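Local coordinates for glycoside hydrolase family protein (Novosphingobium sp. PP1Y, PDB 6Q2F), which is an alpha-L-rhamnosidase, a glycoside hydrolase that probably removes alpha-linked L-rhamnose units from its substrates, at residues 646-657 and 696-707; 753-761 and 868-879. One frame throughout, in Å; residues are numbered along the deposited sequence.

How the contacts relate
Following the chain, contact 1 comes first: the end of strand 642-649 and the loop after it meet 696-707, closing a loop of 38 residues that holds helix 657-670 and strand 674-677. It belongs to the barrel of parallel strands and lies near the sodium site. Contact 2 opens only after contact 1 has closed, so the two stand in series, neither nested nor crossed. Its loop of 106 residues takes in most of a mixed sheet, and it ties the lead-in to strand 762-765 to helix 868-874 and the chain behind it. The contact centres are about 40 Å apart and their nearest atoms about 21 Å, without touching.

Contact 1 (646-657 and 696-707); sequences MTASMAPWAFAP and IFGQYFNRQESW
At the C-terminal end of strand 642-649, one of the eight parallel strands of the (beta/alpha)8 barrel, Ala648 pairs with Gly698 of the short strand 697-698, which runs antiparallel to it. Ala648 and Gly698 exchange both backbone bonds, the shorter being Gly698 N to Ala648 O at 2.8 Å, and Met650 N reaches Ile696 O at 3.1 Å. A cis peptide then leads from Gly698 into Gln699. Its side chain folds at chi2 (-63°), which turns the amide back to the barrel strand, where NE2 gives a hydrogen bond to Met646 O at 3.0 Å. The same NE2 sits over the centre of the Phe655 ring, the amide standing steeply, at 71°, to the ring plane.

Farther along, Trp653 lays its five-membered ring against the Tyr700 ring, centroids 4.2 Å apart and planes 29° from parallel. Tyr700 CB covers that indole face too, while the backbone N of Trp653 lies over the phenol ring on the face turned away from Gly698 CA. At the indole edge NE1 donates to water 2, which in turn donates to Tyr700 O and Asn702 OD1. With an alanine at Trp653, Tyr700 would probably lose the indole stacked on its ring and CB, and water 2 the N-H that is one of its three partners.

The far end is held by Trp707, whose NE1 meets a lone pair of Phe655 O at 3.0 Å, though not in a straight line. Pro657 CD stands 3.6 Å from the centroid of the Trp707 six-membered ring, and Glu705 CG covers the opposite face. Between these two segments, backbone pairing thus gives way beyond Met650 to ring stacking and to two indole N-H groups, one bonded to a carbonyl and the other to a water.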
# COMPACT_ATOMS: atom_id res chain seq x y z
N MSE A 646 0.16 11.75 -0.09
CA MSE A 646 1.06 12.77 0.42
C MSE A 646 1.11 12.81 1.91
O MSE A 646 1.32 13.88 2.53
CB MSE A 646 0.70 14.15 -0.13
CG MSE A 646 0.94 14.21 -1.60
SE MSE A 646 0.61 15.93 -2.43
CE MSE A 646 -1.17 15.77 -2.41
N THR A 647 0.95 11.64 2.50
CA THR A 647 1.22 11.51 3.92
C THR A 647 2.64 11.97 4.20
O THR A 647 3.56 11.68 3.43
CB THR A 647 1.03 10.06 4.37
OG1 THR A 647 -0.29 9.64 4.04
CG2 THR A 647 1.25 9.98 5.88
N ALA A 648 2.80 12.72 5.29
CA ALA A 648 4.08 13.28 5.67
C ALA A 648 4.30 13.05 7.16
O ALA A 648 3.36 13.11 7.95
CB ALA A 648 4.16 14.77 5.35
N SER A 649 5.54 12.82 7.52
CA SER A 649 5.92 12.53 8.90
C SER A 649 6.92 13.57 9.39
O SER A 649 7.94 13.81 8.75
CB SER A 649 6.49 11.12 9.00
OG SER A 649 6.98 10.88 10.29
N MSE A 650 6.60 14.19 10.53
CA MSE A 650 7.51 15.10 11.23
C MSE A 650 7.99 16.25 10.33
O MSE A 650 9.17 16.56 10.26
CB MSE A 650 8.69 14.32 11.80
CG MSE A 650 8.27 13.38 12.92
SE MSE A 650 9.75 12.43 13.74
CE MSE A 650 10.17 11.09 12.39
N ALA A 651 7.03 16.87 9.64
CA ALA A 651 7.29 18.04 8.80
C ALA A 651 6.15 19.03 8.99
O ALA A 651 5.35 19.27 8.08
CB ALA A 651 7.46 17.63 7.34
N PRO A 652 6.06 19.64 10.17
CA PRO A 652 4.88 20.45 10.53
C PRO A 652 4.64 21.62 9.58
O PRO A 652 5.46 22.54 9.48
CB PRO A 652 5.21 20.95 11.94
CG PRO A 652 6.34 20.11 12.40
CD PRO A 652 7.11 19.70 11.20
N TRP A 653 3.49 21.60 8.90
CA TRP A 653 3.05 22.68 8.02
C TRP A 653 4.14 23.12 7.04
O TRP A 653 4.16 24.25 6.56
CB TRP A 653 2.53 23.87 8.83
CG TRP A 653 1.19 23.55 9.47
CD1 TRP A 653 -0.04 23.72 8.91
CD2 TRP A 653 0.97 22.95 10.76
NE1 TRP A 653 -1.02 23.28 9.77
CE2 TRP A 653 -0.43 22.80 10.91
CE3 TRP A 653 1.81 22.55 11.81
CZ2 TRP A 653 -1.00 22.25 12.06
CZ3 TRP A 653 1.23 21.99 12.95
CH2 TRP A 653 -0.16 21.85 13.06
N ALA A 654 5.03 22.19 6.67
CA ALA A 654 6.17 22.52 5.83
C ALA A 654 5.91 22.26 4.34
O ALA A 654 6.82 21.86 3.61
CB ALA A 654 7.40 21.76 6.32
N PHE A 655 4.70 22.52 3.85
CA PHE A 655 4.40 22.25 2.45
C PHE A 655 3.50 23.32 1.87
O PHE A 655 2.47 23.68 2.45
CB PHE A 655 3.71 20.86 2.27
CG PHE A 655 4.48 19.72 2.83
CD1 PHE A 655 4.29 19.33 4.16
CD2 PHE A 655 5.36 19.00 2.04
CE1 PHE A 655 4.99 18.23 4.69
CE2 PHE A 655 6.07 17.90 2.55
CZ PHE A 655 5.88 17.52 3.87
N ALA A 656 3.90 23.81 0.72
CA ALA A 656 3.07 24.58 -0.19
C ALA A 656 2.98 23.77 -1.47
O ALA A 656 3.74 22.81 -1.65
CB ALA A 656 3.68 25.97 -0.45
N PRO A 657 2.05 24.10 -2.38
CA PRO A 657 1.91 23.28 -3.60
C PRO A 657 3.22 23.11 -4.36
O PRO A 657 3.44 22.06 -4.97
CB PRO A 657 0.87 24.05 -4.40
CG PRO A 657 0.05 24.74 -3.35
CD PRO A 657 1.04 25.17 -2.32
N ILE A 696 1.64 13.49 14.41
CA ILE A 696 2.83 14.00 13.79
C ILE A 696 2.73 13.96 12.29
O ILE A 696 3.71 14.04 11.62
CB ILE A 696 4.01 13.11 14.13
CG1 ILE A 696 3.75 11.69 13.69
CG2 ILE A 696 4.30 13.11 15.61
CD1 ILE A 696 4.97 10.82 13.77
N PHE A 697 1.55 13.76 11.76
CA PHE A 697 1.46 13.64 10.33
C PHE A 697 0.82 14.76 9.59
O PHE A 697 -0.07 15.39 10.06
CB PHE A 697 0.69 12.38 9.96
CG PHE A 697 1.25 11.13 10.51
CD1 PHE A 697 2.28 10.51 9.91
CD2 PHE A 697 0.70 10.56 11.61
CE1 PHE A 697 2.80 9.36 10.42
CE2 PHE A 697 1.20 9.40 12.12
CZ PHE A 697 2.25 8.80 11.52
N GLY A 698 1.29 14.96 8.38
CA GLY A 698 0.74 15.92 7.47
C GLY A 698 0.09 15.04 6.42
O GLY A 698 0.12 13.87 6.60
N GLN A 699 -0.47 15.55 5.34
CA GLN A 699 -0.59 16.95 5.04
C GLN A 699 -1.49 17.63 6.02
O GLN A 699 -2.24 17.02 6.70
CB GLN A 699 -1.17 17.16 3.65
CG GLN A 699 -0.29 16.72 2.53
CD GLN A 699 1.00 17.49 2.48
OE1 GLN A 699 0.99 18.67 2.37
NE2 GLN A 699 2.09 16.81 2.55
N TYR A 700 -1.40 18.94 6.03
CA TYR A 700 -2.15 19.79 6.96
C TYR A 700 -3.20 20.60 6.20
O TYR A 700 -3.41 21.79 6.44
CB TYR A 700 -1.18 20.71 7.71
CG TYR A 700 -0.10 19.94 8.45
CD1 TYR A 700 1.07 19.57 7.81
CD2 TYR A 700 -0.27 19.56 9.77
CE1 TYR A 700 2.05 18.85 8.47
CE2 TYR A 700 0.69 18.83 10.43
CZ TYR A 700 1.85 18.48 9.78
OH TYR A 700 2.81 17.76 10.44
N PHE A 701 -3.88 19.93 5.26
CA PHE A 701 -4.62 20.60 4.19
C PHE A 701 -6.07 20.84 4.61
O PHE A 701 -6.99 20.14 4.20
CB PHE A 701 -4.53 19.74 2.93
CG PHE A 701 -5.11 20.38 1.71
CD1 PHE A 701 -4.68 21.63 1.30
CD2 PHE A 701 -6.05 19.71 0.95
CE1 PHE A 701 -5.20 22.21 0.14
CE2 PHE A 701 -6.58 20.28 -0.19
CZ PHE A 701 -6.15 21.53 -0.60
N ASN A 702 -6.27 21.86 5.46
CA ASN A 702 -7.61 22.25 5.88
C ASN A 702 -7.71 23.77 5.86
O ASN A 702 -6.79 24.47 5.42
CB ASN A 702 -7.99 21.67 7.25
CG ASN A 702 -7.09 22.17 8.39
OD1 ASN A 702 -6.49 23.25 8.33
ND2 ASN A 702 -7.00 21.37 9.45
N ARG A 703 -8.85 24.30 6.31
CA ARG A 703 -9.14 25.72 6.16
C ARG A 703 -8.25 26.60 7.02
O ARG A 703 -8.24 27.83 6.81
CB ARG A 703 -10.60 26.00 6.50
CG ARG A 703 -11.04 25.61 7.92
CD ARG A 703 -12.50 25.93 8.03
NE ARG A 703 -13.10 25.43 9.26
CZ ARG A 703 -13.28 26.19 10.33
NH1 ARG A 703 -12.87 27.46 10.28
NH2 ARG A 703 -13.82 25.68 11.42
N GLN A 704 -7.54 26.03 7.98
CA GLN A 704 -6.57 26.76 8.78
C GLN A 704 -5.19 26.83 8.12
O GLN A 704 -4.34 27.58 8.59
CB GLN A 704 -6.43 26.12 10.17
CG GLN A 704 -7.72 26.08 11.00
CD GLN A 704 -8.18 27.45 11.48
OE1 GLN A 704 -8.31 28.39 10.70
NE2 GLN A 704 -8.45 27.55 12.76
N GLU A 705 -4.93 26.04 7.07
CA GLU A 705 -3.66 26.17 6.36
C GLU A 705 -3.44 27.63 5.95
O GLU A 705 -4.39 28.34 5.63
CB GLU A 705 -3.63 25.24 5.14
CG GLU A 705 -2.32 25.21 4.31
CD GLU A 705 -1.07 24.86 5.12
OE1 GLU A 705 -0.57 25.74 5.85
OE2 GLU A 705 -0.58 23.72 5.01
N SER A 706 -2.18 28.08 6.00
CA SER A 706 -1.90 29.49 5.75
C SER A 706 -2.32 29.90 4.34
O SER A 706 -2.90 30.98 4.14
CB SER A 706 -0.42 29.79 5.99
OG SER A 706 0.40 28.81 5.40
N TRP A 707 -2.07 29.04 3.35
CA TRP A 707 -2.45 29.32 1.98
C TRP A 707 -3.80 28.70 1.61
O TRP A 707 -4.10 28.55 0.41
CB TRP A 707 -1.35 28.83 1.02
CG TRP A 707 -0.87 27.43 1.31
CD1 TRP A 707 0.07 27.07 2.23
CD2 TRP A 707 -1.29 26.22 0.66
NE1 TRP A 707 0.26 25.70 2.20
CE2 TRP A 707 -0.56 25.16 1.24
CE3 TRP A 707 -2.19 25.94 -0.37
CZ2 TRP A 707 -0.72 23.82 0.83
CZ3 TRP A 707 -2.34 24.62 -0.77
CH2 TRP A 707 -1.61 23.57 -0.17
O HOH W 1 4.43 16.13 9.04
O HOH W 2 -3.94 22.93 8.93
O HOH W 3 1.67 22.77 4.95

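Contact 2 (753-761 and 868-879)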
# COMPACT_ATOMS: atom_id res chain seq x y z
N VAL A 753 10.40 -3.52 -9.42
CA VAL A 753 10.41 -4.50 -10.49
C VAL A 753 11.52 -4.13 -11.48
O VAL A 753 11.56 -3.00 -11.99
CB VAL A 753 9.01 -4.62 -11.13
CG1 VAL A 753 8.59 -3.30 -11.86
CG2 VAL A 753 8.92 -5.83 -12.05
N ALA A 754 12.49 -5.02 -11.67
CA ALA A 754 13.63 -4.72 -12.54
C ALA A 754 13.41 -5.20 -13.96
O ALA A 754 14.29 -5.01 -14.80
CB ALA A 754 14.91 -5.33 -11.97
N ASP A 755 12.23 -5.74 -14.22
CA ASP A 755 11.91 -6.67 -15.29
C ASP A 755 11.01 -6.07 -16.35
O ASP A 755 10.84 -6.68 -17.42
CB ASP A 755 11.18 -7.90 -14.67
CG ASP A 755 11.86 -9.18 -14.98
OD1 ASP A 755 12.90 -9.12 -15.66
OD2 ASP A 755 11.37 -10.26 -14.58
N ALA A 756 10.39 -4.95 -16.05
CA ALA A 756 9.28 -4.32 -16.74
C ALA A 756 9.77 -3.51 -17.93
O ALA A 756 10.91 -3.06 -17.96
CB ALA A 756 8.52 -3.43 -15.76
N PRO A 757 8.92 -3.29 -18.91
CA PRO A 757 9.30 -2.44 -20.04
C PRO A 757 9.40 -0.97 -19.62
O PRO A 757 8.89 -0.55 -18.57
CB PRO A 757 8.17 -2.65 -21.05
CG PRO A 757 6.98 -3.01 -20.18
CD PRO A 757 7.53 -3.79 -19.02
N VAL A 758 10.10 -0.19 -20.43
CA VAL A 758 10.23 1.25 -20.22
C VAL A 758 9.48 2.05 -21.28
O VAL A 758 8.73 2.97 -20.97
CB VAL A 758 11.71 1.67 -20.16
CG1 VAL A 758 11.83 3.19 -20.11
CG2 VAL A 758 12.39 1.04 -18.95
N ARG A 759 9.67 1.69 -22.55
CA ARG A 759 9.07 2.39 -23.68
C ARG A 759 7.69 1.87 -24.02
O ARG A 759 7.05 2.38 -24.95
CB ARG A 759 10.01 2.28 -24.89
CG ARG A 759 11.45 2.76 -24.56
CD ARG A 759 12.40 2.62 -25.76
NE ARG A 759 12.40 1.27 -26.30
CZ ARG A 759 12.73 0.95 -27.55
NH1 ARG A 759 13.08 1.91 -28.41
NH2 ARG A 759 12.70 -0.31 -27.95
N TYR A 760 7.20 0.90 -23.25
CA TYR A 760 5.86 0.36 -23.35
C TYR A 760 5.22 0.37 -21.96
O TYR A 760 5.91 0.16 -20.96
CB TYR A 760 5.87 -1.10 -23.87
CG TYR A 760 6.66 -1.34 -25.14
CD1 TYR A 760 8.05 -1.36 -25.12
CD2 TYR A 760 6.01 -1.59 -26.35
CE1 TYR A 760 8.78 -1.60 -26.28
CE2 TYR A 760 6.72 -1.83 -27.50
CZ TYR A 760 8.11 -1.82 -27.46
OH TYR A 760 8.81 -2.06 -28.62
N ALA A 761 3.91 0.60 -21.90
CA ALA A 761 3.24 0.55 -20.61
C ALA A 761 2.88 -0.89 -20.26
O ALA A 761 2.82 -1.78 -21.12
CB ALA A 761 1.99 1.42 -20.60
N ILE A 868 12.07 -8.02 -22.11
CA ILE A 868 10.72 -7.78 -22.63
C ILE A 868 10.77 -6.89 -23.87
O ILE A 868 10.02 -7.10 -24.82
CB ILE A 868 9.81 -7.19 -21.53
CG1 ILE A 868 8.41 -6.92 -22.08
CG2 ILE A 868 10.40 -5.89 -20.95
CD1 ILE A 868 7.73 -8.14 -22.64
N GLU A 869 11.65 -5.90 -23.88
CA GLU A 869 11.64 -4.99 -25.02
C GLU A 869 12.27 -5.62 -26.25
O GLU A 869 11.88 -5.31 -27.38
CB GLU A 869 12.34 -3.68 -24.65
CG GLU A 869 11.62 -2.96 -23.52
CD GLU A 869 11.68 -1.46 -23.67
OE1 GLU A 869 12.39 -1.00 -24.58
OE2 GLU A 869 11.00 -0.74 -22.91
N SER A 870 13.23 -6.52 -26.06
CA SER A 870 13.78 -7.22 -27.21
C SER A 870 12.79 -8.24 -27.75
O SER A 870 12.78 -8.51 -28.96
CB SER A 870 15.11 -7.86 -26.82
OG SER A 870 15.43 -8.92 -27.70
N ALA A 871 11.92 -8.78 -26.90
CA ALA A 871 10.89 -9.67 -27.41
C ALA A 871 9.82 -8.88 -28.15
O ALA A 871 9.34 -9.31 -29.21
CB ALA A 871 10.28 -10.49 -26.27
N LEU A 872 9.43 -7.72 -27.61
CA LEU A 872 8.47 -6.88 -28.32
C LEU A 872 9.03 -6.44 -29.67
O LEU A 872 8.29 -6.35 -30.66
CB LEU A 872 8.12 -5.67 -27.45
CG LEU A 872 7.26 -6.01 -26.23
CD1 LEU A 872 7.20 -4.86 -25.22
CD2 LEU A 872 5.86 -6.40 -26.71
N GLN A 873 10.33 -6.17 -29.72
CA GLN A 873 10.96 -5.87 -31.00
C GLN A 873 10.83 -7.05 -31.96
O GLN A 873 10.48 -6.87 -33.13
CB GLN A 873 12.43 -5.51 -30.76
CG GLN A 873 13.16 -4.89 -31.94
CD GLN A 873 14.52 -4.36 -31.51
OE1 GLN A 873 14.90 -3.23 -31.84
NE2 GLN A 873 15.25 -5.17 -30.75
N ALA A 874 11.05 -8.27 -31.46
CA ALA A 874 10.93 -9.44 -32.32
C ALA A 874 9.49 -9.76 -32.71
O ALA A 874 9.27 -10.61 -33.57
CB ALA A 874 11.55 -10.67 -31.65
N MSE A 875 8.52 -9.12 -32.07
CA MSE A 875 7.12 -9.24 -32.46
C MSE A 875 6.70 -8.11 -33.37
O MSE A 875 5.53 -8.00 -33.74
CB MSE A 875 6.20 -9.21 -31.23
CG MSE A 875 6.35 -10.37 -30.30
SE MSE A 875 5.40 -9.98 -28.61
CE MSE A 875 6.92 -10.28 -27.53
N ASP A 876 7.66 -7.24 -33.69
CA ASP A 876 7.42 -6.07 -34.53
C ASP A 876 6.41 -5.12 -33.88
O ASP A 876 5.55 -4.54 -34.54
CB ASP A 876 6.95 -6.49 -35.94
CG ASP A 876 7.00 -5.35 -36.94
OD1 ASP A 876 7.93 -4.51 -36.85
OD2 ASP A 876 6.11 -5.27 -37.81
N VAL A 877 6.51 -4.97 -32.56
CA VAL A 877 5.68 -4.02 -31.82
C VAL A 877 6.52 -2.79 -31.53
O VAL A 877 7.46 -2.84 -30.72
CB VAL A 877 5.12 -4.64 -30.54
CG1 VAL A 877 4.29 -3.61 -29.78
CG2 VAL A 877 4.26 -5.84 -30.88
N ALA A 878 6.19 -1.68 -32.18
CA ALA A 878 6.95 -0.45 -32.02
C ALA A 878 6.78 0.12 -30.60
O ALA A 878 5.73 -0.05 -29.98
CB ALA A 878 6.51 0.60 -33.05
N PRO A 879 7.80 0.79 -30.08
CA PRO A 879 7.67 1.47 -28.78
C PRO A 879 6.48 2.42 -28.76
O PRO A 879 6.20 3.11 -29.74
CB PRO A 879 8.98 2.26 -28.65
CG PRO A 879 9.92 1.67 -29.65
CD PRO A 879 9.09 1.07 -30.74
O HOH W 4 12.26 -8.03 -19.20
O HOH W 5 11.46 -2.70 -28.20
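The loop 753-761, without regular structure, runs past the first turn of helix 868-874 and comes closest at Pro757 and Glu869, whose CA atoms are 6.1 Å apart. The helix ends in a Schellman motif, with Asp876 at positive phi, and the chain then turns back to bring Pro879 CA within 5.4 Å of Arg759 CA. This joins two parts of an alpha/beta domain: the loop feeds strand 762-765 of a mixed sheet, and Ile868 and Leu872 set the helix on strands 734-737 and 788-794 of that sheet.

Glu869 does most of the polar work. Its OE2 takes two successive backbone N-H groups, Val758 N at 2.7 Å on the anti side and Arg759 N at 2.8 Å on the syn lone pair. The other oxygen, OE1, forms a salt bridge with Arg759 NE at 2.8 Å, the acceptor close to the guanidinium plane. Arg759 bends at chi3 (-54°), and this lets its NE face the carboxylate while Pro879 CG lies over one guanidinium face, 3.4 Å from NH1. Three N-H groups therefore fix the carboxylate's rotation and probably favour its charged form.

Next to this, Tyr760 is sandwiched. Leu872 CD1 stands almost squarely over the ring, 3.5 Å from its centroid, and Pro879 CA covers the opposite face less centrally. Glu869 OE2 and Val877 O lie at the ring edge, with the carboxylate nearly perpendicular to the ring. At the start of the helix, Ile868 CG2 packs against Pro757, and water 4 links Asp755 O to Ile868 N. Tyr760 OH bridges the two ends: it donates to Val877 O at 2.6 Å, past the helix, and accepts from water 5, which also donates to Glu869 O in the first turn.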